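Local atomic coordinates of beta-lactamase (Francisella tularensis subsp. tularensis, PDB entry 3P09), a protein that probably hydrolyses the amide bond of beta-lactam antibiotics to give substituted beta-amino acids, as a member of the class A beta-lactamase family. Residues Ile253-Leu258 against Lys279-Asp284; Arg215-Met220 against Trp224-Lys229; Gly37-Tyr42 against Gln275-Leu280; Lys204-Asn209 against Val242-Pro247. One frame throughout, in Å; residues are numbered along the deposited sequence.

Interaction 1. Residues Ile253-Leu258 against Lys279-Asp284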
loop_
_atom_site.group_PDB
_atom_site.type_symbol
_atom_site.label_atom_id
_atom_site.label_comp_id
_atom_site.label_asym_id
_atom_site.label_seq_id
_atom_site.Cartn_x
_atom_site.Cartn_y
_atom_site.Cartn_z
ATOM N N ILE A 253 -8.599 9.087 8.998
ATOM C CA ILE A 253 -7.310 9.660 8.637
ATOM C C ILE A 253 -6.541 8.651 7.805
ATOM O O ILE A 253 -6.881 7.466 7.779
ATOM C CB ILE A 253 -6.491 10.053 9.882
ATOM C CG1 ILE A 253 -6.344 8.863 10.831
ATOM C CG2 ILE A 253 -7.189 11.172 10.640
ATOM C CD1 ILE A 253 -5.101 8.921 11.654
ATOM N N ALA A 254 -5.530 9.112 7.084
ATOM C CA ALA A 254 -4.658 8.168 6.384
ATOM C C ALA A 254 -3.295 8.256 7.032
ATOM O O ALA A 254 -2.897 9.318 7.518
ATOM C CB ALA A 254 -4.577 8.495 4.911
ATOM N N LEU A 255 -2.575 7.144 7.048
ATOM C CA LEU A 255 -1.260 7.135 7.659
ATOM C C LEU A 255 -0.362 6.228 6.847
ATOM O O LEU A 255 -0.680 5.060 6.650
ATOM C CB LEU A 255 -1.352 6.625 9.101
ATOM C CG LEU A 255 -0.041 6.260 9.788
ATOM C CD1 LEU A 255 0.903 7.470 9.886
ATOM C CD2 LEU A 255 -0.334 5.681 11.162
ATOM N N GLY A 256 0.742 6.779 6.357
ATOM C CA GLY A 256 1.750 5.990 5.658
ATOM C C GLY A 256 3.020 5.960 6.486
ATOM O O GLY A 256 3.463 7.005 6.964
ATOM N N ILE A 257 3.585 4.769 6.682
ATOM C CA ILE A 257 4.878 4.615 7.349
ATOM C C ILE A 257 5.762 3.731 6.476
ATOM O O ILE A 257 5.415 2.575 6.210
ATOM C CB ILE A 257 4.729 3.968 8.742
ATOM C CG1 ILE A 257 3.769 4.776 9.618
ATOM C CG2 ILE A 257 6.086 3.831 9.401
ATOM C CD1 ILE A 257 3.500 4.150 10.981
ATOM N N LEU A 258 6.873 4.288 5.989
ATOM C CA LEU A 258 7.770 3.558 5.098
ATOM C C LEU A 258 9.128 3.483 5.777
ATOM O O LEU A 258 9.553 4.431 6.449
ATOM C CB LEU A 258 7.897 4.261 3.745
ATOM C CG LEU A 258 6.567 4.770 3.145
ATOM C CD1 LEU A 258 6.819 5.476 1.817
ATOM C CD2 LEU A 258 5.549 3.665 2.947
ATOM N N LYS A 279 2.913 3.605 17.286
ATOM C CA LYS A 279 2.491 3.818 18.669
ATOM C C LYS A 279 2.678 5.285 19.054
ATOM O O LYS A 279 1.841 5.877 19.749
ATOM C CB LYS A 279 3.276 2.909 19.615
ATOM C CG LYS A 279 2.896 3.059 21.085
ATOM C CD LYS A 279 1.386 2.944 21.265
ATOM C CE LYS A 279 1.029 2.397 22.637
ATOM N NZ LYS A 279 1.434 0.967 22.759
ATOM N N LEU A 280 3.786 5.865 18.602
ATOM C CA LEU A 280 4.045 7.276 18.830
ATOM C C LEU A 280 2.906 8.070 18.229
ATOM O O LEU A 280 2.397 9.013 18.824
ATOM C CB LEU A 280 5.362 7.692 18.179
ATOM C CG LEU A 280 6.616 7.167 18.880
ATOM C CD1 LEU A 280 7.859 7.386 18.032
ATOM C CD2 LEU A 280 6.765 7.839 20.242
ATOM N N ILE A 281 2.500 7.672 17.038
ATOM C CA ILE A 281 1.482 8.414 16.322
ATOM C C ILE A 281 0.127 8.269 17.006
ATOM O O ILE A 281 -0.604 9.250 17.188
ATOM C CB ILE A 281 1.430 7.974 14.863
ATOM C CG1 ILE A 281 2.721 8.441 14.167
ATOM C CG2 ILE A 281 0.214 8.563 14.180
ATOM C CD1 ILE A 281 3.070 7.689 12.912
ATOM N N ALA A 282 -0.195 7.042 17.402
ATOM C CA ALA A 282 -1.453 6.777 18.088
ATOM C C ALA A 282 -1.547 7.614 19.360
ATOM O O ALA A 282 -2.602 8.162 19.671
ATOM C CB ALA A 282 -1.594 5.279 18.411
ATOM N N ASN A 283 -0.444 7.698 20.098
ATOM C CA ASN A 283 -0.411 8.486 21.324
ATOM C C ASN A 283 -0.660 9.966 21.047
ATOM O O ASN A 283 -1.377 10.640 21.794
ATOM C CB ASN A 283 0.927 8.322 22.039
ATOM C CG ASN A 283 1.088 6.953 22.673
ATOM O OD1 ASN A 283 0.118 6.210 22.834
ATOM N ND2 ASN A 283 2.316 6.621 23.049
ATOM N N ASP A 284 -0.063 10.464 19.967
ATOM C CA ASP A 284 -0.193 11.870 19.605
ATOM C C ASP A 284 -1.613 12.191 19.154
ATOM O O ASP A 284 -2.193 13.189 19.570
ATOM C CB ASP A 284 0.813 12.244 18.519
ATOM C CG ASP A 284 1.035 13.743 18.427
ATOM O OD1 ASP A 284 1.248 14.381 19.485
ATOM O OD2 ASP A 284 0.988 14.283 17.304
#
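Leu255 and Ile257 meet Ile281 where the C-terminal helix 271-289 lies against the five-stranded antiparallel sheet of the class A beta-lactamase fold. The two strand residues, two positions apart, lie on the same face of the strand and direct their CB atoms toward the helix. Within 279-284, Ile281 alone comes within 4.5 Å of 253-258, and it reaches both strand side chains with one atom; Ile274 and Ala278, earlier on the helix, also touch Ile257. The Ile281 CD1 methyl approaches Leu255 CD1 tip to tip at 3.7 Å, and from two positions further along the strand Ile257 arrives in the same manner, again end on. The torsions account for this reach. In Ile281, CG1 lies anti to the carbonyl carbon (chi1 -69°) and chi2 of 159° extends the branch away from the helix, spanning a CA-CA separation of 9.2 Å between Leu255 and Ile281. In Ile257 the longer branch is likewise extended, with chi2 at 176°. All three residues are buried and the contact is wholly apolar. Phe28 of helix 24-35 and Ile41 of the adjacent strand also touch Ile281, so its side chain sits among three elements. The two strand methyls thus converge on a single atom, Ile257 CD1 completing the set at 4.1 Å from Ile281 CD1.

Interaction 2. Residues Arg215-Met220 against Trp224-Lys229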
loop_
_atom_site.group_PDB
_atom_site.type_symbol
_atom_site.label_atom_id
_atom_site.label_comp_id
_atom_site.label_asym_id
_atom_site.label_seq_id
_atom_site.Cartn_x
_atom_site.Cartn_y
_atom_site.Cartn_z
ATOM N N ARG A 215 2.037 -4.625 11.991
ATOM C CA ARG A 215 2.544 -3.316 11.612
ATOM C C ARG A 215 1.704 -2.218 12.250
ATOM O O ARG A 215 1.611 -2.174 13.469
ATOM C CB ARG A 215 2.710 -3.220 10.095
ATOM C CG ARG A 215 3.753 -4.253 9.639
ATOM C CD ARG A 215 4.025 -4.258 8.141
ATOM N NE ARG A 215 4.900 -5.372 7.814
ATOM C CZ ARG A 215 5.515 -5.549 6.651
ATOM N NH1 ARG A 215 5.370 -4.670 5.658
ATOM N NH2 ARG A 215 6.293 -6.613 6.487
ATOM N N ILE A 216 1.091 -1.344 11.471
ATOM C CA ILE A 216 0.338 -0.244 12.089
ATOM C C ILE A 216 -0.747 -0.742 13.049
ATOM O O ILE A 216 -0.901 -0.221 14.169
ATOM C CB ILE A 216 -0.298 0.666 11.019
ATOM C CG1 ILE A 216 0.795 1.478 10.306
ATOM C CG2 ILE A 216 -1.334 1.575 11.645
ATOM C CD1 ILE A 216 0.322 2.232 9.057
ATOM N N ALA A 217 -1.503 -1.743 12.607
ATOM C CA ALA A 217 -2.616 -2.266 13.388
ATOM C C ALA A 217 -2.189 -2.693 14.786
ATOM O O ALA A 217 -2.953 -2.567 15.747
ATOM C CB ALA A 217 -3.286 -3.438 12.655
ATOM N N PHE A 218 -0.966 -3.205 14.887
ATOM C CA PHE A 218 -0.418 -3.710 16.138
ATOM C C PHE A 218 -0.440 -2.653 17.251
ATOM O O PHE A 218 -0.454 -2.984 18.437
ATOM C CB PHE A 218 1.020 -4.167 15.876
ATOM C CG PHE A 218 1.697 -4.807 17.056
ATOM C CD1 PHE A 218 2.400 -4.040 17.971
ATOM C CD2 PHE A 218 1.666 -6.183 17.224
ATOM C CE1 PHE A 218 3.041 -4.635 19.053
ATOM C CE2 PHE A 218 2.304 -6.778 18.302
ATOM C CZ PHE A 218 2.991 -6.001 19.212
ATOM N N SER A 219 -0.446 -1.379 16.867
ATOM C CA SER A 219 -0.288 -0.306 17.833
ATOM C C SER A 219 -1.505 0.601 17.955
ATOM O O SER A 219 -1.500 1.526 18.766
ATOM C CB SER A 219 0.945 0.535 17.493
ATOM O OG SER A 219 2.120 -0.259 17.546
HETATM N N MSE A 220 -2.524 0.353 17.141
HETATM C CA MSE A 220 -3.755 1.133 17.182
HETATM C C MSE A 220 -4.567 0.714 18.410
HETATM O O MSE A 220 -4.586 -0.462 18.784
HETATM C CB MSE A 220 -4.586 0.923 15.894
HETATM C CG MSE A 220 -4.121 1.694 14.605
HETATM SE SE MSE A 220 -3.539 3.477 14.996
HETATM C CE MSE A 220 -1.616 3.146 15.101
ATOM N N TRP A 224 -10.248 1.330 17.422
ATOM C CA TRP A 224 -10.040 2.042 16.167
ATOM C C TRP A 224 -10.103 1.064 14.992
ATOM O O TRP A 224 -9.510 -0.008 15.046
ATOM C CB TRP A 224 -8.693 2.785 16.174
ATOM C CG TRP A 224 -8.663 3.944 17.149
ATOM C CD1 TRP A 224 -9.532 4.174 18.187
ATOM C CD2 TRP A 224 -7.729 5.030 17.163
ATOM N NE1 TRP A 224 -9.189 5.337 18.850
ATOM C CE2 TRP A 224 -8.086 5.879 18.238
ATOM C CE3 TRP A 224 -6.629 5.370 16.373
ATOM C CZ2 TRP A 224 -7.375 7.042 18.537
ATOM C CZ3 TRP A 224 -5.922 6.521 16.674
ATOM C CH2 TRP A 224 -6.300 7.344 17.750
ATOM N N ILE A 225 -10.828 1.432 13.938
ATOM C CA ILE A 225 -10.945 0.574 12.764
ATOM C C ILE A 225 -9.849 0.907 11.765
ATOM O O ILE A 225 -9.524 2.072 11.568
ATOM C CB ILE A 225 -12.309 0.739 12.096
ATOM C CG1 ILE A 225 -13.427 0.429 13.093
ATOM C CG2 ILE A 225 -12.427 -0.178 10.889
ATOM C CD1 ILE A 225 -14.797 0.774 12.575
ATOM N N ILE A 226 -9.274 -0.113 11.131
ATOM C CA ILE A 226 -8.198 0.122 10.175
ATOM C C ILE A 226 -8.329 -0.754 8.930
ATOM O O ILE A 226 -8.861 -1.867 8.991
ATOM C CB ILE A 226 -6.804 -0.070 10.836
ATOM C CG1 ILE A 226 -5.692 -0.060 9.790
ATOM C CG2 ILE A 226 -6.746 -1.362 11.625
ATOM C CD1 ILE A 226 -4.306 -0.145 10.399
ATOM N N GLY A 227 -7.889 -0.219 7.798
ATOM C CA GLY A 227 -7.701 -0.996 6.581
ATOM C C GLY A 227 -6.326 -0.608 6.058
ATOM O O GLY A 227 -5.916 0.531 6.249
ATOM N N ASP A 228 -5.600 -1.516 5.412
ATOM C CA ASP A 228 -4.212 -1.184 5.064
ATOM C C ASP A 228 -3.646 -2.049 3.964
ATOM O O ASP A 228 -4.192 -3.108 3.654
ATOM C CB ASP A 228 -3.298 -1.309 6.304
ATOM C CG ASP A 228 -2.929 -2.761 6.622
ATOM O OD1 ASP A 228 -1.730 -3.119 6.545
ATOM O OD2 ASP A 228 -3.833 -3.558 6.945
ATOM N N LYS A 229 -2.546 -1.586 3.376
ATOM C CA LYS A 229 -1.791 -2.393 2.422
ATOM C C LYS A 229 -0.332 -2.339 2.826
ATOM O O LYS A 229 0.231 -1.255 2.991
ATOM C CB LYS A 229 -1.913 -1.861 0.992
ATOM C CG LYS A 229 -1.061 -2.665 -0.009
ATOM C CD LYS A 229 -1.742 -4.019 -0.307
ATOM C CE LYS A 229 -0.783 -4.998 -1.002
ATOM N NZ LYS A 229 0.125 -5.661 0.022
#
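The backbone of Ile216-Phe218 takes up helical phi/psi values without regular helical bonding and passes over the start of strand 225-232, with CA atoms 6.9 Å apart at Ala217-Ile226 and 6.4 Å apart at Met220-Trp224. This strand is the outermost on its side of the five-stranded antiparallel sheet of the class A beta-lactamase fold, and the preceding loop turns back over its face. Ile226 fills the middle of the contact. Its CG1 is anti to the backbone N (chi1 170°), which carries CD1 up to the loop; there CD1 meets Ile216 CG2 at 3.7 Å and Ala217 CB at 4.1 Å, one methyl serving two residues. Towards the other end, the selenomethionine at Met220 makes a Met-aromatic contact with Trp224. The two side chains cross at about a right angle, and the selenium approaches obliquely, 67° off the normal of the six-membered ring. Beyond the apolar patch, Arg215 forms a salt bridge with Glu271 of the C-terminal helix, while Lys229, probably of the KTG-type motif of the active site, makes a weak hydrogen bond to Ser125. On the indole, the atom nearest the selenium is CE3, with Met220 SE to Trp224 CE3 measuring 3.9 Å.

Interaction 3. Residues Gly37-Tyr42 against Gln275-Leu280. With SO4 (sulfate ion), chain D; SO4 (sulfate ion), chain G.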
loop_
_atom_site.group_PDB
_atom_site.type_symbol
_atom_site.label_atom_id
_atom_site.label_comp_id
_atom_site.label_asym_id
_atom_site.label_seq_id
_atom_site.Cartn_x
_atom_site.Cartn_y
_atom_site.Cartn_z
ATOM N N GLY A 37 19.033 3.236 9.076
ATOM C CA GLY A 37 18.141 3.517 7.966
ATOM C C GLY A 37 17.257 4.732 8.168
ATOM O O GLY A 37 17.543 5.605 9.000
ATOM N N LYS A 38 16.180 4.793 7.388
ATOM C CA LYS A 38 15.323 5.971 7.350
ATOM C C LYS A 38 13.871 5.562 7.524
ATOM O O LYS A 38 13.424 4.569 6.944
ATOM C CB LYS A 38 15.492 6.696 6.014
ATOM C CG LYS A 38 16.855 7.355 5.841
ATOM C CD LYS A 38 16.806 8.823 6.220
ATOM C CE LYS A 38 18.204 9.388 6.373
ATOM N NZ LYS A 38 18.186 10.710 7.061
ATOM N N ILE A 39 13.136 6.323 8.326
ATOM C CA ILE A 39 11.709 6.093 8.452
ATOM C C ILE A 39 10.967 7.304 7.885
ATOM O O ILE A 39 11.398 8.442 8.060
ATOM C CB ILE A 39 11.305 5.845 9.907
ATOM C CG1 ILE A 39 9.863 5.332 9.976
ATOM C CG2 ILE A 39 11.463 7.120 10.721
ATOM C CD1 ILE A 39 9.715 4.007 10.645
ATOM N N GLY A 40 9.872 7.052 7.177
ATOM C CA GLY A 40 9.116 8.120 6.547
ATOM C C GLY A 40 7.674 8.010 6.990
ATOM O O GLY A 40 7.108 6.917 7.000
ATOM N N ILE A 41 7.086 9.143 7.357
ATOM C CA ILE A 41 5.778 9.186 7.994
ATOM C C ILE A 41 4.936 10.306 7.379
ATOM O O ILE A 41 5.420 11.425 7.192
ATOM C CB ILE A 41 5.909 9.529 9.511
ATOM C CG1 ILE A 41 6.826 8.544 10.253
ATOM C CG2 ILE A 41 4.536 9.633 10.169
ATOM C CD1 ILE A 41 6.458 7.113 10.102
ATOM N N TYR A 42 3.682 10.020 7.062
ATOM C CA TYR A 42 2.771 11.093 6.701
ATOM C C TYR A 42 1.371 10.759 7.163
ATOM O O TYR A 42 0.924 9.619 7.024
ATOM C CB TYR A 42 2.781 11.344 5.194
ATOM C CG TYR A 42 2.205 12.701 4.809
ATOM C CD1 TYR A 42 0.940 12.808 4.258
ATOM C CD2 TYR A 42 2.937 13.870 5.003
ATOM C CE1 TYR A 42 0.420 14.033 3.904
ATOM C CE2 TYR A 42 2.420 15.101 4.653
ATOM C CZ TYR A 42 1.158 15.173 4.108
ATOM O OH TYR A 42 0.624 16.386 3.755
ATOM N N GLN A 275 5.920 -0.721 14.249
ATOM C CA GLN A 275 5.091 -0.785 15.451
ATOM C C GLN A 275 5.339 0.417 16.349
ATOM O O GLN A 275 4.406 1.045 16.862
ATOM C CB GLN A 275 5.365 -2.066 16.232
ATOM C CG GLN A 275 5.039 -3.314 15.456
ATOM C CD GLN A 275 5.525 -4.549 16.161
ATOM O OE1 GLN A 275 6.164 -4.458 17.209
ATOM N NE2 GLN A 275 5.233 -5.714 15.595
ATOM N N GLN A 276 6.605 0.743 16.538
ATOM C CA GLN A 276 6.959 1.787 17.480
ATOM C C GLN A 276 6.582 3.170 16.943
ATOM O O GLN A 276 6.067 4.010 17.684
ATOM C CB GLN A 276 8.439 1.680 17.852
ATOM C CG GLN A 276 8.737 0.440 18.702
ATOM C CD GLN A 276 10.211 0.087 18.722
ATOM O OE1 GLN A 276 11.068 0.949 18.922
ATOM N NE2 GLN A 276 10.515 -1.187 18.503
ATOM N N ALA A 277 6.820 3.390 15.653
ATOM C CA ALA A 277 6.414 4.633 15.014
ATOM C C ALA A 277 4.905 4.801 15.100
ATOM O O ALA A 277 4.414 5.887 15.411
ATOM C CB ALA A 277 6.870 4.673 13.566
ATOM N N ALA A 278 4.171 3.723 14.831
ATOM C CA ALA A 278 2.706 3.774 14.875
ATOM C C ALA A 278 2.191 4.072 16.275
ATOM O O ALA A 278 1.149 4.700 16.444
ATOM C CB ALA A 278 2.101 2.466 14.348
ATOM N N LYS A 279 2.913 3.605 17.286
ATOM C CA LYS A 279 2.491 3.818 18.669
ATOM C C LYS A 279 2.678 5.285 19.054
ATOM O O LYS A 279 1.841 5.877 19.749
ATOM C CB LYS A 279 3.276 2.909 19.615
ATOM C CG LYS A 279 2.896 3.059 21.085
ATOM C CD LYS A 279 1.386 2.944 21.265
ATOM C CE LYS A 279 1.029 2.397 22.637
ATOM N NZ LYS A 279 1.434 0.967 22.759
ATOM N N LEU A 280 3.786 5.865 18.602
ATOM C CA LEU A 280 4.045 7.276 18.830
ATOM C C LEU A 280 2.906 8.070 18.229
ATOM O O LEU A 280 2.397 9.013 18.824
ATOM C CB LEU A 280 5.362 7.692 18.179
ATOM C CG LEU A 280 6.616 7.167 18.880
ATOM C CD1 LEU A 280 7.859 7.386 18.032
ATOM C CD2 LEU A 280 6.765 7.839 20.242
HETATM S S SO4 D . 2.282 19.332 4.564
HETATM O O1 SO4 D . 1.742 19.050 5.892
HETATM O O2 SO4 D . 3.582 19.983 4.691
HETATM O O3 SO4 D . 2.445 18.092 3.814
HETATM O O4 SO4 D . 1.367 20.215 3.847
HETATM S S SO4 G . 20.225 13.901 7.731
HETATM O O1 SO4 G . 19.863 12.880 8.715
HETATM O O2 SO4 G . 21.537 14.457 8.060
HETATM O O3 SO4 G . 20.276 13.298 6.402
HETATM O O4 SO4 G . 19.233 14.976 7.751
#
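Ile39 and Ile41 of strand 38-44 pack on Ala277 of helix 271-289, joining a strand near the N-terminus to the C-terminal helix across one face of the antiparallel sheet in the class A beta-lactamase fold. Lys38 makes no contact with 275-280; its NZ instead forms two weak hydrogen bonds to a sulfate ion, 3.2 Å to O1 and 3.4 Å to O3. At Ile39 the chain turns its CB toward the helix: CG1 stands anti to the backbone N (chi1 -169°), bringing CD1 to 4.1 Å from Ala277 CB. Ile41 then repeats the inward direction. Ile257 of the next strand touches both isoleucines. Tyr42 does not touch 275-280; its hydroxyl donates to O3 of a second sulfate at the ring edge, but the 2.5 Å between Tyr42 OH and that O3 is suspiciously short and its exact value doubtful. Both sulfates probably come from the crystallisation liquor. On the helix, the small side chain of Ala277, which Leu31 of helix 24-35 also touches, allows a CA-CA distance of 8.4 Å between Ile41 and Ala277. A single methyl there receives two isoleucine ends, the second being Ile41 CD1 at 4.3 Å from Ala277 CB.

Interaction 4. Residues Lys204-Asn209 against Val242-Pro247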
loop_
_atom_site.group_PDB
_atom_site.type_symbol
_atom_site.label_atom_id
_atom_site.label_comp_id
_atom_site.label_asym_id
_atom_site.label_seq_id
_atom_site.Cartn_x
_atom_site.Cartn_y
_atom_site.Cartn_z
ATOM N N LYS A 204 -13.563 -1.624 1.713
ATOM C CA LYS A 204 -13.785 -2.994 2.171
ATOM C C LYS A 204 -12.590 -3.919 1.861
ATOM O O LYS A 204 -12.193 -4.731 2.700
ATOM C CB LYS A 204 -15.101 -3.552 1.613
ATOM C CG LYS A 204 -15.478 -4.953 2.106
ATOM C CD LYS A 204 -15.553 -5.024 3.632
ATOM C CE LYS A 204 -16.363 -6.228 4.120
ATOM N NZ LYS A 204 -15.725 -7.540 3.806
ATOM N N TYR A 205 -12.007 -3.800 0.669
ATOM C CA TYR A 205 -10.809 -4.592 0.361
ATOM C C TYR A 205 -9.699 -4.351 1.388
ATOM O O TYR A 205 -9.049 -5.283 1.871
ATOM C CB TYR A 205 -10.212 -4.216 -0.995
ATOM C CG TYR A 205 -10.996 -4.543 -2.246
ATOM C CD1 TYR A 205 -11.648 -5.758 -2.413
ATOM C CD2 TYR A 205 -11.029 -3.627 -3.295
ATOM C CE1 TYR A 205 -12.347 -6.034 -3.608
ATOM C CE2 TYR A 205 -11.707 -3.887 -4.469
ATOM C CZ TYR A 205 -12.359 -5.087 -4.630
ATOM O OH TYR A 205 -13.026 -5.284 -5.832
ATOM N N LEU A 206 -9.437 -3.082 1.668
ATOM C CA LEU A 206 -8.364 -2.709 2.585
ATOM C C LEU A 206 -8.625 -3.243 3.990
ATOM O O LEU A 206 -7.702 -3.676 4.697
ATOM C CB LEU A 206 -8.236 -1.190 2.629
ATOM C CG LEU A 206 -7.656 -0.512 1.388
ATOM C CD1 LEU A 206 -7.709 0.986 1.622
ATOM C CD2 LEU A 206 -6.227 -0.983 1.101
ATOM N N GLN A 207 -9.887 -3.193 4.404
ATOM C CA GLN A 207 -10.279 -3.722 5.703
ATOM C C GLN A 207 -10.204 -5.245 5.791
ATOM O O GLN A 207 -10.034 -5.799 6.880
ATOM C CB GLN A 207 -11.688 -3.242 6.077
ATOM C CG GLN A 207 -11.760 -1.722 6.320
ATOM C CD GLN A 207 -13.156 -1.261 6.658
ATOM O OE1 GLN A 207 -14.127 -1.937 6.350
ATOM N NE2 GLN A 207 -13.264 -0.104 7.300
ATOM N N ASP A 208 -10.345 -5.919 4.655
ATOM C CA ASP A 208 -10.243 -7.379 4.621
ATOM C C ASP A 208 -8.800 -7.870 4.696
ATOM O O ASP A 208 -8.555 -9.060 4.910
ATOM C CB ASP A 208 -10.870 -7.932 3.337
ATOM C CG ASP A 208 -12.382 -7.942 3.374
ATOM O OD1 ASP A 208 -12.963 -7.734 4.466
ATOM O OD2 ASP A 208 -12.985 -8.173 2.302
ATOM N N ASN A 209 -7.837 -6.976 4.477
ATOM C CA ASN A 209 -6.433 -7.374 4.450
ATOM C C ASN A 209 -5.944 -7.936 5.784
ATOM O O ASN A 209 -6.276 -7.412 6.834
ATOM C CB ASN A 209 -5.527 -6.198 4.044
ATOM C CG ASN A 209 -4.053 -6.564 4.086
ATOM O OD1 ASN A 209 -3.218 -5.809 4.601
ATOM N ND2 ASN A 209 -3.729 -7.746 3.574
ATOM N N VAL A 242 0.669 1.178 4.699
ATOM C CA VAL A 242 -0.099 2.400 4.420
ATOM C C VAL A 242 -1.561 2.115 4.718
ATOM O O VAL A 242 -2.134 1.128 4.226
ATOM C CB VAL A 242 0.075 2.884 2.964
ATOM C CG1 VAL A 242 -0.688 4.192 2.725
ATOM C CG2 VAL A 242 1.552 3.056 2.634
ATOM N N ALA A 243 -2.169 2.980 5.523
ATOM C CA ALA A 243 -3.412 2.628 6.181
ATOM C C ALA A 243 -4.438 3.735 6.133
ATOM O O ALA A 243 -4.094 4.913 6.004
ATOM C CB ALA A 243 -3.134 2.262 7.617
ATOM N N ILE A 244 -5.705 3.338 6.217
ATOM C CA ILE A 244 -6.759 4.275 6.573
ATOM C C ILE A 244 -7.240 3.872 7.949
ATOM O O ILE A 244 -7.424 2.687 8.227
ATOM C CB ILE A 244 -7.958 4.215 5.631
ATOM C CG1 ILE A 244 -7.552 4.551 4.196
ATOM C CG2 ILE A 244 -9.022 5.188 6.121
ATOM C CD1 ILE A 244 -7.023 5.920 4.031
ATOM N N ILE A 245 -7.452 4.858 8.807
ATOM C CA ILE A 245 -7.802 4.597 10.197
ATOM C C ILE A 245 -9.010 5.434 10.551
ATOM O O ILE A 245 -9.081 6.600 10.164
ATOM C CB ILE A 245 -6.652 4.999 11.129
ATOM C CG1 ILE A 245 -5.376 4.243 10.739
ATOM C CG2 ILE A 245 -7.033 4.765 12.582
ATOM C CD1 ILE A 245 -4.122 4.709 11.473
ATOM N N TRP A 246 -9.960 4.819 11.254
ATOM C CA TRP A 246 -11.144 5.506 11.759
ATOM C C TRP A 246 -11.041 5.548 13.266
ATOM O O TRP A 246 -11.413 4.585 13.939
ATOM C CB TRP A 246 -12.416 4.742 11.387
ATOM C CG TRP A 246 -12.771 4.773 9.924
ATOM C CD1 TRP A 246 -13.706 5.568 9.324
ATOM C CD2 TRP A 246 -12.211 3.956 8.884
ATOM N NE1 TRP A 246 -13.748 5.302 7.972
ATOM C CE2 TRP A 246 -12.841 4.320 7.681
ATOM C CE3 TRP A 246 -11.227 2.963 8.854
ATOM C CZ2 TRP A 246 -12.529 3.717 6.466
ATOM C CZ3 TRP A 246 -10.916 2.373 7.648
ATOM C CH2 TRP A 246 -11.567 2.750 6.470
ATOM N N PRO A 247 -10.515 6.652 13.811
ATOM C CA PRO A 247 -10.407 6.747 15.265
ATOM C C PRO A 247 -11.807 6.819 15.857
ATOM O O PRO A 247 -12.706 7.372 15.224
ATOM C CB PRO A 247 -9.678 8.084 15.478
ATOM C CG PRO A 247 -9.112 8.463 14.107
ATOM C CD PRO A 247 -10.115 7.905 13.148
#
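Two kinds of contact, one apolar and one between an amide and an aromatic ring, bring Leu206 and Gln207 of helix 196-208 against Ile244 and Trp246 of strand 239-246, within the alpha/beta part of the class A beta-lactamase fold. The apolar contact is loose: Leu206 CD1 lies 4.4 Å from Ile244 CG1, both residues being buried, and the CA atoms of Leu206 and Ala243 are 8.1 Å apart. The amide-ring contact is closer. Gln207 NE2 sits over one face of the Trp246 indole, reached by a chain that is extended beyond CG (chi2 179°), although its CB bond does not aim at the strand. The two side chains cross at about a right angle, with the amide and ring planes 64° apart. On the opposite face, Ile244 CG2 lies 3.5 Å above the plane, offset toward the rim. Among polar contacts, Lys204 and Asp208 form a salt bridge one turn apart along the helix, Lys204 NZ to Asp208 OD1 at 2.8 Å, using the syn lone pair of that oxygen. Strand 225-232 bonds to both elements, through Leu206 with Asp228 and Ile244 with Gly227. Gln207 NE2 stands over the CZ3-CH2 bond of the indole, 3.4 Å from both Trp246 CZ3 and CH2.

All four contacts reach the same five-stranded sheet. Interactions 1 and 3 are buried and purely apolar between their segments; they share helix 271-289 and use adjacent strands, 253-260 and 38-44, with centres about 7 Å apart. Interactions 2 and 4 are partly buried and lie toward the edge strand 225-232, where selenium-indole and amide-indole contacts join the aliphatic packing. Interaction 2 is nested inside the chain loop closed by interaction 4, and their neighbouring strands pair through Ile225-Trp246 and Gly227-Ile244 backbone bonds. The loop of interaction 2 also meets the C-terminal helix, with Ser219 OG bonded to Gln275 O, whereas interactions 3 and 4 do not touch.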